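Local coordinates for alanine racemase, biosynthetic (Pseudomonas aeruginosa PAO1, PDB 6A2F), which belongs to the alanine racemase family, pairing an N-terminal TIM-barrel domain with a C-terminal beta domain and carrying a pyridoxal phosphate cofactor bound to a lysine, at residues Leu96-Gln101 against Ile116-Trp121; Ala108-Gly113 against Ala143-His148; Glu153-Ser158 against Phe186-Leu191. All coordinates share one frame; numbering follows the deposited sequence.

Overall arrangement
All three contacts lie in the N-terminal TIM-barrel domain, on the same side of the chain's centre. Interactions 1 and 3 are parallel strand pairs of one sheet, ordered 98-100, 118-123, 151-157, 189-190; their centres are about 11 Å apart, and strands 118-123 and 151-157 join them directly. Interaction 2 links helices 103-112 and 135-145 outside this sheet, its centre about 10 Å from that of interaction 1 and 16 Å from that of interaction 3. Along the chain the segments of interactions 1 and 2 alternate, and interaction 3 follows both. Phe109 and Leu145 pack on strand residues of interaction 1, tying helical layer to barrel wall; an Arg146-Asp187 salt bridge links interactions 2 and 3.

Interaction 1: residues Leu96-Gln101 against Ile116-Trp121; sequences LDLVIQ and IPLNVW
Asp97 grips two side chains of 116-121 with one carboxylate. OD1 accepts a hydrogen bond from Asn119 ND2 (3.0 Å), met on the syn side but well out of the carboxylate plane, the amide standing nearly perpendicular to the carboxylate (86°). OD2 takes the indole N-H: Trp121 NE1 lies 2.9 Å from Asp97 OD2 in an almost straight bond (168°), the oxygen close to the ring plane at the edge of the indole. Trp121 holds CG beside its own backbone N (chi1 -63°), which brings the pyrrole edge past Leu98 O to this carboxylate. A water donates to Asp97 OD1 and accepts from Asn119 N, each at 3.0 Å, and weakly donates to Leu96 O. Outside the pair, Asp97 OD2 forms a salt bridge with Arg75, and Asn119 OD1 accepts a hydrogen bond from Arg152 NH2. The backbones pair as parallel strands: Leu98 N reaches Asn119 O at 2.8 Å, Trp121 N reaches Leu98 O at 2.7 Å, and Ile100 N reaches Trp121 O at 3.0 Å. These strands and helix 103-112 form a beta-alpha-beta unit of the TIM barrel. Leu98 and Val120 point to the helix side, where Leu98 CD1 meets Leu118 CD1, Ile100 CD1 meets Val120 CG1, and Phe109 packs against them. Val99 and Trp121 point to the other face, Val99 CG2 touching Trp121 CB at 3.9 Å. With an arginine, an amide, an indole N-H and a water around it, the buried Asp97 carboxylate is probably stabilised in its ionised form.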
ATOM      1  N   LEU A  96      -1.974 -28.647   7.815  1.00 12.21           N
ATOM      2  CA  LEU A  96      -2.900 -27.537   7.618  1.00 11.75           C
ATOM      3  C   LEU A  96      -4.313 -28.006   7.312  1.00 11.56           C
ATOM      4  O   LEU A  96      -4.515 -29.101   6.774  1.00 11.38           O
ATOM      5  CB  LEU A  96      -2.411 -26.629   6.488  1.00 11.59           C
ATOM      6  CG  LEU A  96      -1.001 -26.038   6.586  1.00 11.55           C
ATOM      7  CD1 LEU A  96      -0.713 -25.205   5.352  1.00 11.47           C
ATOM      8  CD2 LEU A  96      -0.824 -25.209   7.847  1.00 11.46           C
ATOM      9  N   ASP A  97      -5.283 -27.171   7.676  1.00 11.34           N
ATOM     10  CA  ASP A  97      -6.668 -27.373   7.277  1.00 11.34           C
ATOM     11  C   ASP A  97      -6.841 -26.867   5.858  1.00 11.37           C
ATOM     12  O   ASP A  97      -6.503 -25.718   5.555  1.00 11.50           O
ATOM     13  CB  ASP A  97      -7.624 -26.627   8.202  1.00 11.27           C
ATOM     14  CG  ASP A  97      -7.852 -27.342   9.514  1.00 11.34           C
ATOM     15  OD1 ASP A  97      -6.999 -28.157   9.932  1.00 11.33           O
ATOM     16  OD2 ASP A  97      -8.903 -27.079  10.133  1.00 11.46           O
ATOM     17  N   LEU A  98      -7.369 -27.723   4.994  1.00 11.33           N
ATOM     18  CA  LEU A  98      -7.557 -27.364   3.601  1.00 11.36           C
ATOM     19  C   LEU A  98      -8.969 -26.866   3.335  1.00 11.51           C
ATOM     20  O   LEU A  98      -9.918 -27.242   4.030  1.00 11.52           O
ATOM     21  CB  LEU A  98      -7.233 -28.548   2.688  1.00 11.29           C
ATOM     22  CG  LEU A  98      -5.844 -29.183   2.815  1.00 11.31           C
ATOM     23  CD1 LEU A  98      -5.722 -30.343   1.841  1.00 11.23           C
ATOM     24  CD2 LEU A  98      -4.729 -28.167   2.598  1.00 11.22           C
ATOM     25  N   VAL A  99      -9.081 -25.995   2.336  1.00 11.53           N
ATOM     26  CA  VAL A  99     -10.357 -25.582   1.781  1.00 11.58           C
ATOM     27  C   VAL A  99     -10.465 -26.103   0.345  1.00 11.78           C
ATOM     28  O   VAL A  99      -9.489 -26.066  -0.415  1.00 11.74           O
ATOM     29  CB  VAL A  99     -10.535 -24.041   1.839  1.00 11.44           C
ATOM     30  CG1 VAL A  99     -11.516 -23.548   0.788  1.00 11.25           C
ATOM     31  CG2 VAL A  99     -10.997 -23.607   3.222  1.00 11.25           C
ATOM     32  N   ILE A 100     -11.646 -26.617  -0.002  1.00 12.02           N
ATOM     33  CA  ILE A 100     -11.992 -26.926  -1.392  1.00 12.25           C
ATOM     34  C   ILE A 100     -13.191 -26.072  -1.838  1.00 12.46           C
ATOM     35  O   ILE A 100     -14.268 -26.151  -1.249  1.00 12.20           O
ATOM     36  CB  ILE A 100     -12.254 -28.435  -1.608  1.00 12.13           C
ATOM     37  CG1 ILE A 100     -10.989 -29.245  -1.307  1.00 12.03           C
ATOM     38  CG2 ILE A 100     -12.723 -28.694  -3.034  1.00 12.11           C
ATOM     39  CD1 ILE A 100     -11.205 -30.740  -1.216  1.00 11.97           C
ATOM     40  N   GLN A 101     -12.974 -25.262  -2.878  1.00 13.03           N
ATOM     41  CA  GLN A 101     -13.941 -24.265  -3.366  1.00 13.49           C
ATOM     42  C   GLN A 101     -14.475 -24.572  -4.748  1.00 13.81           C
ATOM     43  O   GLN A 101     -15.547 -24.096  -5.112  1.00 13.91           O
ATOM     44  CB  GLN A 101     -13.278 -22.899  -3.501  1.00 13.61           C
ATOM     45  CG  GLN A 101     -12.662 -22.350  -2.244  1.00 13.87           C
ATOM     46  CD  GLN A 101     -11.605 -21.306  -2.532  1.00 14.02           C
ATOM     47  OE1 GLN A 101     -11.027 -21.259  -3.621  1.00 13.91           O
ATOM     48  NE2 GLN A 101     -11.338 -20.466  -1.547  1.00 14.16           N
ATOM     49  N   ILE A 116      -1.020 -38.295   4.960  1.00 20.38           N
ATOM     50  CA  ILE A 116      -1.698 -38.049   6.222  1.00 19.58           C
ATOM     51  C   ILE A 116      -3.072 -37.443   5.928  1.00 18.33           C
ATOM     52  O   ILE A 116      -3.199 -36.606   5.029  1.00 18.35           O
ATOM     53  CB  ILE A 116      -0.826 -37.141   7.147  1.00 20.38           C
ATOM     54  CG1 ILE A 116      -1.460 -36.957   8.532  1.00 21.12           C
ATOM     55  CG2 ILE A 116      -0.520 -35.790   6.495  1.00 20.31           C
ATOM     56  CD1 ILE A 116      -0.470 -36.585   9.624  1.00 21.61           C
ATOM     57  N   PRO A 117      -4.117 -37.885   6.654  1.00 17.15           N
ATOM     58  CA  PRO A 117      -5.413 -37.239   6.459  1.00 16.08           C
ATOM     59  C   PRO A 117      -5.416 -35.823   7.043  1.00 15.12           C
ATOM     60  O   PRO A 117      -4.768 -35.568   8.055  1.00 14.95           O
ATOM     61  CB  PRO A 117      -6.387 -38.152   7.216  1.00 16.22           C
ATOM     62  CG  PRO A 117      -5.550 -38.856   8.227  1.00 16.40           C
ATOM     63  CD  PRO A 117      -4.189 -39.007   7.610  1.00 16.74           C
ATOM     64  N   LEU A 118      -6.129 -34.912   6.391  1.00 14.23           N
ATOM     65  CA  LEU A 118      -6.184 -33.522   6.828  1.00 13.47           C
ATOM     66  C   LEU A 118      -7.631 -33.058   6.995  1.00 13.09           C
ATOM     67  O   LEU A 118      -8.553 -33.658   6.427  1.00 12.94           O
ATOM     68  CB  LEU A 118      -5.442 -32.625   5.829  1.00 13.14           C
ATOM     69  CG  LEU A 118      -3.937 -32.843   5.616  1.00 12.96           C
ATOM     70  CD1 LEU A 118      -3.497 -32.156   4.337  1.00 12.88           C
ATOM     71  CD2 LEU A 118      -3.108 -32.353   6.796  1.00 12.84           C
ATOM     72  N   ASN A 119      -7.831 -32.004   7.783  1.00 12.57           N
ATOM     73  CA  ASN A 119      -9.156 -31.405   7.903  1.00 12.39           C
ATOM     74  C   ASN A 119      -9.479 -30.665   6.611  1.00 12.30           C
ATOM     75  O   ASN A 119      -8.663 -29.887   6.106  1.00 12.22           O
ATOM     76  CB  ASN A 119      -9.246 -30.462   9.105  1.00 12.19           C
ATOM     77  CG  ASN A 119      -8.946 -31.157  10.418  1.00 12.02           C
ATOM     78  OD1 ASN A 119      -9.224 -32.343  10.596  1.00 11.77           O
ATOM     79  ND2 ASN A 119      -8.379 -30.411  11.351  1.00 12.14           N
ATOM     80  N   VAL A 120     -10.664 -30.944   6.074  1.00 12.11           N
ATOM     81  CA  VAL A 120     -11.119 -30.374   4.816  1.00 11.93           C
ATOM     82  C   VAL A 120     -12.380 -29.548   5.068  1.00 11.90           C
ATOM     83  O   VAL A 120     -13.352 -30.043   5.648  1.00 11.87           O
ATOM     84  CB  VAL A 120     -11.399 -31.475   3.765  1.00 11.94           C
ATOM     85  CG1 VAL A 120     -12.006 -30.881   2.503  1.00 11.95           C
ATOM     86  CG2 VAL A 120     -10.123 -32.238   3.425  1.00 11.93           C
ATOM     87  N   TRP A 121     -12.339 -28.285   4.650  1.00 11.75           N
ATOM     88  CA  TRP A 121     -13.487 -27.387   4.725  1.00 11.67           C
ATOM     89  C   TRP A 121     -14.005 -27.151   3.312  1.00 11.87           C
ATOM     90  O   TRP A 121     -13.299 -26.590   2.466  1.00 11.85           O
ATOM     91  CB  TRP A 121     -13.089 -26.049   5.355  1.00 11.48           C
ATOM     92  CG  TRP A 121     -12.607 -26.141   6.780  1.00 11.32           C
ATOM     93  CD1 TRP A 121     -11.412 -26.645   7.214  1.00 11.19           C
ATOM     94  CD2 TRP A 121     -13.308 -25.702   7.954  1.00 11.22           C
ATOM     95  NE1 TRP A 121     -11.327 -26.554   8.583  1.00 11.13           N
ATOM     96  CE2 TRP A 121     -12.473 -25.975   9.064  1.00 11.20           C
ATOM     97  CE3 TRP A 121     -14.558 -25.106   8.177  1.00 11.15           C
ATOM     98  CZ2 TRP A 121     -12.854 -25.677  10.382  1.00 11.15           C
ATOM     99  CZ3 TRP A 121     -14.936 -24.810   9.492  1.00 11.07           C
ATOM    100  CH2 TRP A 121     -14.082 -25.091  10.572  1.00 11.10           C
TER
HETATM  101  O   HOH W   1      -5.520 -30.544   8.905  1.00  7.31           O

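Interaction 2: residues Ala108-Gly113 against Ala143-His148; sequences AFLAAG and ARLRSH
This is a small, partly buried, largely apolar contact between the C-terminal ends of helices 103-112 and 135-145, in which Phe109 and Leu110 meet Leu145, His148 and Arg144 without a hydrogen bond across. Leu145 CD2 sits at the centre. It lies 3.6 Å from Leu110 CD1, and 3.8 Å from Phe109 CE2, where it comes in at the edge of the ring, near its plane. The two methyls of Leu110 part company: CD1 turns to Leu145 and to His148 CE1 (4.1 Å), while CD2 rests on Arg144 CD (3.9 Å), the side chains of Leu110 and Arg144 crossing at about a right angle. Leu110 is modelled with chi1 at -96°, off the staggered positions. The helices follow successive strands of the TIM barrel and pack side by side in its outer layer, these ends lying, as usual in the fold, near the N-terminal ends of the strands. Phe109 and Leu145 turn inward onto the strands, both touching Ile100 and Val151. A type I beta turn from Leu145 to His148, closed by His148 N to Leu145 O (3.1 Å), turns the chain and brings the imidazole to Phe109, the ring centroids of His148 and Phe109 5.9 Å apart and their planes inclined by 48°. Nearer the surface, the guanidinium of Arg144 makes a cation-pi contact with Trp141.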
ATOM      1  N   ALA A 108      -7.553 -31.582  -7.651  1.00 16.26           N
ATOM      2  CA  ALA A 108      -6.138 -31.507  -7.288  1.00 16.05           C
ATOM      3  C   ALA A 108      -5.856 -32.175  -5.935  1.00 15.91           C
ATOM      4  O   ALA A 108      -4.826 -32.841  -5.767  1.00 15.60           O
ATOM      5  CB  ALA A 108      -5.656 -30.063  -7.293  1.00 16.01           C
ATOM      6  N   PHE A 109      -6.772 -31.996  -4.983  1.00 15.64           N
ATOM      7  CA  PHE A 109      -6.661 -32.644  -3.680  1.00 15.63           C
ATOM      8  C   PHE A 109      -6.748 -34.166  -3.806  1.00 15.70           C
ATOM      9  O   PHE A 109      -5.912 -34.887  -3.264  1.00 15.48           O
ATOM     10  CB  PHE A 109      -7.725 -32.128  -2.706  1.00 15.35           C
ATOM     11  CG  PHE A 109      -7.884 -32.986  -1.479  1.00 15.12           C
ATOM     12  CD1 PHE A 109      -6.947 -32.932  -0.448  1.00 14.90           C
ATOM     13  CD2 PHE A 109      -8.957 -33.864  -1.364  1.00 14.97           C
ATOM     14  CE1 PHE A 109      -7.085 -33.726   0.677  1.00 14.80           C
ATOM     15  CE2 PHE A 109      -9.100 -34.660  -0.238  1.00 14.91           C
ATOM     16  CZ  PHE A 109      -8.165 -34.590   0.785  1.00 14.81           C
ATOM     17  N   LEU A 110      -7.767 -34.638  -4.521  1.00 16.06           N
ATOM     18  CA  LEU A 110      -7.924 -36.061  -4.827  1.00 16.36           C
ATOM     19  C   LEU A 110      -6.663 -36.658  -5.452  1.00 16.53           C
ATOM     20  O   LEU A 110      -6.205 -37.723  -5.034  1.00 16.81           O
ATOM     21  CB  LEU A 110      -9.126 -36.272  -5.757  1.00 16.70           C
ATOM     22  CG  LEU A 110     -10.508 -36.664  -5.203  1.00 16.84           C
ATOM     23  CD1 LEU A 110     -10.762 -36.128  -3.806  1.00 16.66           C
ATOM     24  CD2 LEU A 110     -11.618 -36.217  -6.147  1.00 17.04           C
ATOM     25  N   ALA A 111      -6.094 -35.958  -6.434  1.00 16.49           N
ATOM     26  CA  ALA A 111      -4.911 -36.442  -7.150  1.00 16.45           C
ATOM     27  C   ALA A 111      -3.628 -36.417  -6.311  1.00 16.63           C
ATOM     28  O   ALA A 111      -2.676 -37.145  -6.613  1.00 16.75           O
ATOM     29  CB  ALA A 111      -4.713 -35.662  -8.445  1.00 16.13           C
ATOM     30  N   ALA A 112      -3.607 -35.585  -5.268  1.00 16.52           N
ATOM     31  CA  ALA A 112      -2.402 -35.368  -4.461  1.00 16.63           C
ATOM     32  C   ALA A 112      -1.934 -36.625  -3.742  1.00 16.69           C
ATOM     33  O   ALA A 112      -0.735 -36.848  -3.618  1.00 16.66           O
ATOM     34  CB  ALA A 112      -2.621 -34.240  -3.461  1.00 16.65           C
ATOM     35  N   GLY A 113      -2.892 -37.423  -3.263  1.00 17.06           N
ATOM     36  CA  GLY A 113      -2.628 -38.709  -2.615  1.00 17.16           C
ATOM     37  C   GLY A 113      -1.707 -38.589  -1.422  1.00 17.68           C
ATOM     38  O   GLY A 113      -0.662 -39.242  -1.371  1.00 17.75           O
ATOM     39  N   ALA A 143     -20.532 -36.256  -0.690  1.00 14.68           N
ATOM     40  CA  ALA A 143     -20.675 -37.688  -0.986  1.00 15.01           C
ATOM     41  C   ALA A 143     -19.346 -38.358  -1.353  1.00 15.22           C
ATOM     42  O   ALA A 143     -19.100 -39.502  -0.973  1.00 15.33           O
ATOM     43  CB  ALA A 143     -21.703 -37.904  -2.092  1.00 14.63           C
ATOM     44  N   ARG A 144     -18.495 -37.641  -2.082  1.00 15.53           N
ATOM     45  CA  ARG A 144     -17.196 -38.171  -2.477  1.00 15.96           C
ATOM     46  C   ARG A 144     -16.225 -38.213  -1.297  1.00 15.48           C
ATOM     47  O   ARG A 144     -15.459 -39.168  -1.152  1.00 15.47           O
ATOM     48  CB  ARG A 144     -16.600 -37.346  -3.628  1.00 16.89           C
ATOM     49  CG  ARG A 144     -15.624 -38.114  -4.522  1.00 18.19           C
ATOM     50  CD  ARG A 144     -15.360 -37.389  -5.847  1.00 19.20           C
ATOM     51  NE  ARG A 144     -16.505 -36.576  -6.273  1.00 19.57           N
ATOM     52  CZ  ARG A 144     -16.574 -35.869  -7.399  1.00 20.10           C
ATOM     53  NH1 ARG A 144     -15.565 -35.863  -8.267  1.00 20.22           N
ATOM     54  NH2 ARG A 144     -17.676 -35.166  -7.660  1.00 20.26           N
ATOM     55  N   LEU A 145     -16.281 -37.190  -0.446  1.00 14.89           N
ATOM     56  CA  LEU A 145     -15.218 -36.944   0.534  1.00 14.31           C
ATOM     57  C   LEU A 145     -15.469 -37.440   1.956  1.00 13.88           C
ATOM     58  O   LEU A 145     -14.518 -37.563   2.727  1.00 13.95           O
ATOM     59  CB  LEU A 145     -14.849 -35.453   0.564  1.00 14.20           C
ATOM     60  CG  LEU A 145     -14.161 -34.891  -0.684  1.00 14.30           C
ATOM     61  CD1 LEU A 145     -14.100 -33.369  -0.620  1.00 14.49           C
ATOM     62  CD2 LEU A 145     -12.765 -35.472  -0.856  1.00 14.14           C
ATOM     63  N   ARG A 146     -16.725 -37.723   2.302  1.00 13.42           N
ATOM     64  CA  ARG A 146     -17.090 -38.050   3.687  1.00 13.22           C
ATOM     65  C   ARG A 146     -16.315 -39.224   4.307  1.00 13.22           C
ATOM     66  O   ARG A 146     -15.976 -39.179   5.492  1.00 13.22           O
ATOM     67  CB  ARG A 146     -18.607 -38.248   3.840  1.00 13.11           C
ATOM     68  CG  ARG A 146     -19.087 -38.631   5.246  1.00 12.97           C
ATOM     69  CD  ARG A 146     -18.931 -37.519   6.281  1.00 12.78           C
ATOM     70  NE  ARG A 146     -17.619 -37.521   6.938  1.00 12.62           N
ATOM     71  CZ  ARG A 146     -17.256 -36.682   7.910  1.00 12.45           C
ATOM     72  NH1 ARG A 146     -18.098 -35.757   8.362  1.00 12.33           N
ATOM     73  NH2 ARG A 146     -16.042 -36.769   8.438  1.00 12.21           N
ATOM     74  N   SER A 147     -16.039 -40.259   3.512  1.00 13.02           N
ATOM     75  CA  SER A 147     -15.246 -41.397   3.987  1.00 13.15           C
ATOM     76  C   SER A 147     -13.953 -41.597   3.177  1.00 13.15           C
ATOM     77  O   SER A 147     -13.382 -42.695   3.162  1.00 13.21           O
ATOM     78  CB  SER A 147     -16.088 -42.689   4.034  1.00 13.18           C
ATOM     79  OG  SER A 147     -16.394 -43.162   2.732  1.00 13.35           O
ATOM     80  N   HIS A 148     -13.498 -40.530   2.520  1.00 12.87           N
ATOM     81  CA  HIS A 148     -12.219 -40.534   1.809  1.00 12.82           C
ATOM     82  C   HIS A 148     -11.054 -40.634   2.801  1.00 12.74           C
ATOM     83  O   HIS A 148     -11.022 -39.898   3.790  1.00 12.77           O
ATOM     84  CB  HIS A 148     -12.069 -39.273   0.942  1.00 12.86           C
ATOM     85  CG  HIS A 148     -10.872 -39.301   0.038  1.00 12.75           C
ATOM     86  ND1 HIS A 148     -10.957 -39.615  -1.302  1.00 12.70           N
ATOM     87  CD2 HIS A 148      -9.561 -39.063   0.285  1.00 12.62           C
ATOM     88  CE1 HIS A 148      -9.752 -39.565  -1.842  1.00 12.69           C
ATOM     89  NE2 HIS A 148      -8.888 -39.235  -0.900  1.00 12.76           N
TER

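Interaction 3: residues Glu153-Ser158 against Phe186-Leu191; sequences ELNLIS and FDQRSL
Leu156 presses its CB onto one face of the Phe186 ring, 3.5 Å from the centroid and only 6° off the ring normal, a CH-pi contact. With Leu156 CG anti to the backbone N (chi1 -180°), its two methyls reach past CB to the far rim of the ring, CD1 near Phe186 CZ and CD2 near Phe186 CE2. Beside this, Asp187 clasps Leu154 through both backbone polar atoms: Asp187 OD2 uses its anti lone pair on Leu154 N (2.9 Å), and Asp187 N donates to Leu154 O (2.8 Å). From there parallel strand pairing takes over, with Leu156 N to Gln188 O at 2.9 Å, Ser190 N to Leu156 O at 2.9 Å and Ser158 N to Ser190 O at 3.2 Å. Strands 151-157 and 189-190, with helix 169-179 between them in the chain, make a beta-alpha-beta unit of the TIM barrel. Leu156 faces its helices, whereas Ile157 and Ser190 face the interior, the side chain of Ile157 about 10 Å from a bound D-lysine. Asn155 lies alongside Gln188, and its amide is fixed by a nearly linear bond from Asn155 ND2 to Glu153 OE1 (3.0 Å, 177°). Further out, Arg75 forms a salt bridge with Glu153 OE1, and Arg146 holds Asp187 OD2 in the same way. His142 meets the Phe186 ring edge-to-face, and Ser190 OG is hydrogen-bonded to Trp207 O.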
ATOM      1  N   GLU A 153     -11.351 -34.387   8.885  1.00 11.63           N
ATOM      2  CA  GLU A 153     -12.553 -33.692   9.279  1.00 11.42           C
ATOM      3  C   GLU A 153     -13.188 -33.170   8.027  1.00 11.31           C
ATOM      4  O   GLU A 153     -12.504 -32.614   7.187  1.00 11.34           O
ATOM      5  CB  GLU A 153     -12.222 -32.478  10.141  1.00 11.36           C
ATOM      6  CG  GLU A 153     -12.407 -32.616  11.638  1.00 11.41           C
ATOM      7  CD  GLU A 153     -12.127 -31.312  12.364  1.00 11.50           C
ATOM      8  OE1 GLU A 153     -11.930 -30.292  11.698  1.00 11.51           O
ATOM      9  OE2 GLU A 153     -12.100 -31.295  13.602  1.00 11.53           O
ATOM     10  N   LEU A 154     -14.477 -33.401   7.859  1.00 11.17           N
ATOM     11  CA  LEU A 154     -15.152 -32.791   6.721  1.00 11.13           C
ATOM     12  C   LEU A 154     -16.056 -31.684   7.257  1.00 11.09           C
ATOM     13  O   LEU A 154     -16.917 -31.928   8.104  1.00 11.17           O
ATOM     14  CB  LEU A 154     -15.925 -33.818   5.888  1.00 11.07           C
ATOM     15  CG  LEU A 154     -16.420 -33.327   4.517  1.00 11.18           C
ATOM     16  CD1 LEU A 154     -15.289 -32.764   3.659  1.00 11.06           C
ATOM     17  CD2 LEU A 154     -17.160 -34.430   3.769  1.00 11.13           C
ATOM     18  N   ASN A 155     -15.830 -30.466   6.773  1.00 10.98           N
ATOM     19  CA  ASN A 155     -16.417 -29.266   7.361  1.00 10.98           C
ATOM     20  C   ASN A 155     -17.131 -28.395   6.332  1.00 11.00           C
ATOM     21  O   ASN A 155     -16.986 -28.603   5.122  1.00 11.08           O
ATOM     22  CB  ASN A 155     -15.332 -28.451   8.079  1.00 10.90           C
ATOM     23  CG  ASN A 155     -14.635 -29.235   9.175  1.00 10.93           C
ATOM     24  OD1 ASN A 155     -15.201 -30.164   9.751  1.00 10.97           O
ATOM     25  ND2 ASN A 155     -13.398 -28.864   9.470  1.00 10.86           N
ATOM     26  N   LEU A 156     -17.908 -27.428   6.818  1.00 10.91           N
ATOM     27  CA  LEU A 156     -18.599 -26.483   5.946  1.00 10.91           C
ATOM     28  C   LEU A 156     -18.210 -25.038   6.259  1.00 11.03           C
ATOM     29  O   LEU A 156     -18.176 -24.630   7.427  1.00 11.11           O
ATOM     30  CB  LEU A 156     -20.120 -26.665   6.035  1.00 10.74           C
ATOM     31  CG  LEU A 156     -21.001 -25.750   5.169  1.00 10.65           C
ATOM     32  CD1 LEU A 156     -20.872 -26.080   3.690  1.00 10.53           C
ATOM     33  CD2 LEU A 156     -22.458 -25.806   5.609  1.00 10.61           C
ATOM     34  N   ILE A 157     -17.920 -24.275   5.206  1.00 11.08           N
ATOM     35  CA  ILE A 157     -17.563 -22.861   5.338  1.00 11.19           C
ATOM     36  C   ILE A 157     -18.239 -22.006   4.252  1.00 11.44           C
ATOM     37  O   ILE A 157     -18.355 -22.421   3.093  1.00 11.40           O
ATOM     38  CB  ILE A 157     -16.018 -22.643   5.387  1.00 11.04           C
ATOM     39  CG1 ILE A 157     -15.676 -21.202   5.799  1.00 10.92           C
ATOM     40  CG2 ILE A 157     -15.350 -23.026   4.067  1.00 10.94           C
ATOM     41  CD1 ILE A 157     -14.199 -20.933   6.009  1.00 10.80           C
ATOM     42  N   SER A 158     -18.716 -20.830   4.655  1.00 11.63           N
ATOM     43  CA  SER A 158     -19.214 -19.820   3.732  1.00 11.88           C
ATOM     44  C   SER A 158     -18.952 -18.439   4.320  1.00 12.13           C
ATOM     45  O   SER A 158     -18.576 -18.317   5.489  1.00 12.29           O
ATOM     46  CB  SER A 158     -20.702 -20.019   3.442  1.00 11.90           C
ATOM     47  OG  SER A 158     -21.049 -19.455   2.192  1.00 11.93           O
ATOM     48  N   PHE A 186     -21.369 -32.885   9.036  1.00 17.83           N
ATOM     49  CA  PHE A 186     -20.212 -32.001   9.097  1.00 17.08           C
ATOM     50  C   PHE A 186     -19.622 -32.007  10.503  1.00 16.85           C
ATOM     51  O   PHE A 186     -20.354 -31.966  11.493  1.00 16.43           O
ATOM     52  CB  PHE A 186     -20.611 -30.569   8.728  1.00 16.79           C
ATOM     53  CG  PHE A 186     -20.787 -30.336   7.255  1.00 16.57           C
ATOM     54  CD1 PHE A 186     -19.719 -30.490   6.375  1.00 16.42           C
ATOM     55  CD2 PHE A 186     -22.016 -29.927   6.747  1.00 16.47           C
ATOM     56  CE1 PHE A 186     -19.877 -30.257   5.014  1.00 16.36           C
ATOM     57  CE2 PHE A 186     -22.180 -29.693   5.387  1.00 16.35           C
ATOM     58  CZ  PHE A 186     -21.108 -29.854   4.520  1.00 16.25           C
ATOM     59  N   ASP A 187     -18.296 -32.047  10.587  1.00 16.85           N
ATOM     60  CA  ASP A 187     -17.610 -31.999  11.873  1.00 16.83           C
ATOM     61  C   ASP A 187     -17.594 -30.585  12.438  1.00 16.66           C
ATOM     62  O   ASP A 187     -17.747 -30.393  13.642  1.00 16.63           O
ATOM     63  CB  ASP A 187     -16.186 -32.537  11.742  1.00 17.04           C
ATOM     64  CG  ASP A 187     -16.156 -34.003  11.378  1.00 17.29           C
ATOM     65  OD1 ASP A 187     -16.524 -34.830  12.236  1.00 17.79           O
ATOM     66  OD2 ASP A 187     -15.774 -34.331  10.237  1.00 17.28           O
ATOM     67  N   GLN A 188     -17.402 -29.602  11.559  1.00 16.61           N
ATOM     68  CA  GLN A 188     -17.354 -28.193  11.949  1.00 16.44           C
ATOM     69  C   GLN A 188     -18.062 -27.325  10.919  1.00 16.66           C
ATOM     70  O   GLN A 188     -18.021 -27.602   9.717  1.00 16.15           O
ATOM     71  CB  GLN A 188     -15.907 -27.695  12.108  1.00 16.08           C
ATOM     72  CG  GLN A 188     -14.954 -28.601  12.874  1.00 16.06           C
ATOM     73  CD  GLN A 188     -15.140 -28.578  14.385  1.00 15.93           C
ATOM     74  OE1 GLN A 188     -14.498 -29.340  15.092  1.00 16.03           O
ATOM     75  NE2 GLN A 188     -16.003 -27.706  14.883  1.00 15.80           N
ATOM     76  N   ARG A 189     -18.705 -26.269  11.402  1.00 17.21           N
ATOM     77  CA  ARG A 189     -19.377 -25.310  10.539  1.00 17.86           C
ATOM     78  C   ARG A 189     -18.863 -23.928  10.881  1.00 17.40           C
ATOM     79  O   ARG A 189     -18.738 -23.580  12.058  1.00 17.62           O
ATOM     80  CB  ARG A 189     -20.896 -25.363  10.723  1.00 19.18           C
ATOM     81  CG  ARG A 189     -21.492 -26.762  10.765  1.00 20.75           C
ATOM     82  CD  ARG A 189     -22.945 -26.708  11.203  1.00 22.42           C
ATOM     83  NE  ARG A 189     -23.190 -27.572  12.358  1.00 24.05           N
ATOM     84  CZ  ARG A 189     -23.438 -27.141  13.595  1.00 24.99           C
ATOM     85  NH1 ARG A 189     -23.490 -25.839  13.870  1.00 25.23           N
ATOM     86  NH2 ARG A 189     -23.645 -28.023  14.568  1.00 25.93           N
ATOM     87  N   SER A 190     -18.543 -23.148   9.852  1.00 16.78           N
ATOM     88  CA  SER A 190     -18.031 -21.797  10.045  1.00 16.13           C
ATOM     89  C   SER A 190     -18.647 -20.844   9.036  1.00 15.76           C
ATOM     90  O   SER A 190     -18.612 -21.105   7.829  1.00 15.75           O
ATOM     91  CB  SER A 190     -16.507 -21.776   9.939  1.00 15.95           C
ATOM     92  OG  SER A 190     -16.003 -20.489  10.222  1.00 15.92           O
ATOM     93  N   LEU A 191     -19.202 -19.741   9.538  1.00 15.37           N
ATOM     94  CA  LEU A 191     -19.915 -18.769   8.704  1.00 14.88           C
ATOM     95  C   LEU A 191     -19.615 -17.305   9.068  1.00 14.57           C
ATOM     96  O   LEU A 191     -19.670 -16.426   8.207  1.00 14.52           O
ATOM     97  CB  LEU A 191     -21.423 -19.043   8.768  1.00 14.81           C
ATOM     98  CG  LEU A 191     -22.450 -18.150   8.055  1.00 14.88           C
ATOM     99  CD1 LEU A 191     -22.180 -18.022   6.563  1.00 14.69           C
ATOM    100  CD2 LEU A 191     -23.845 -18.700   8.303  1.00 14.83           C
TER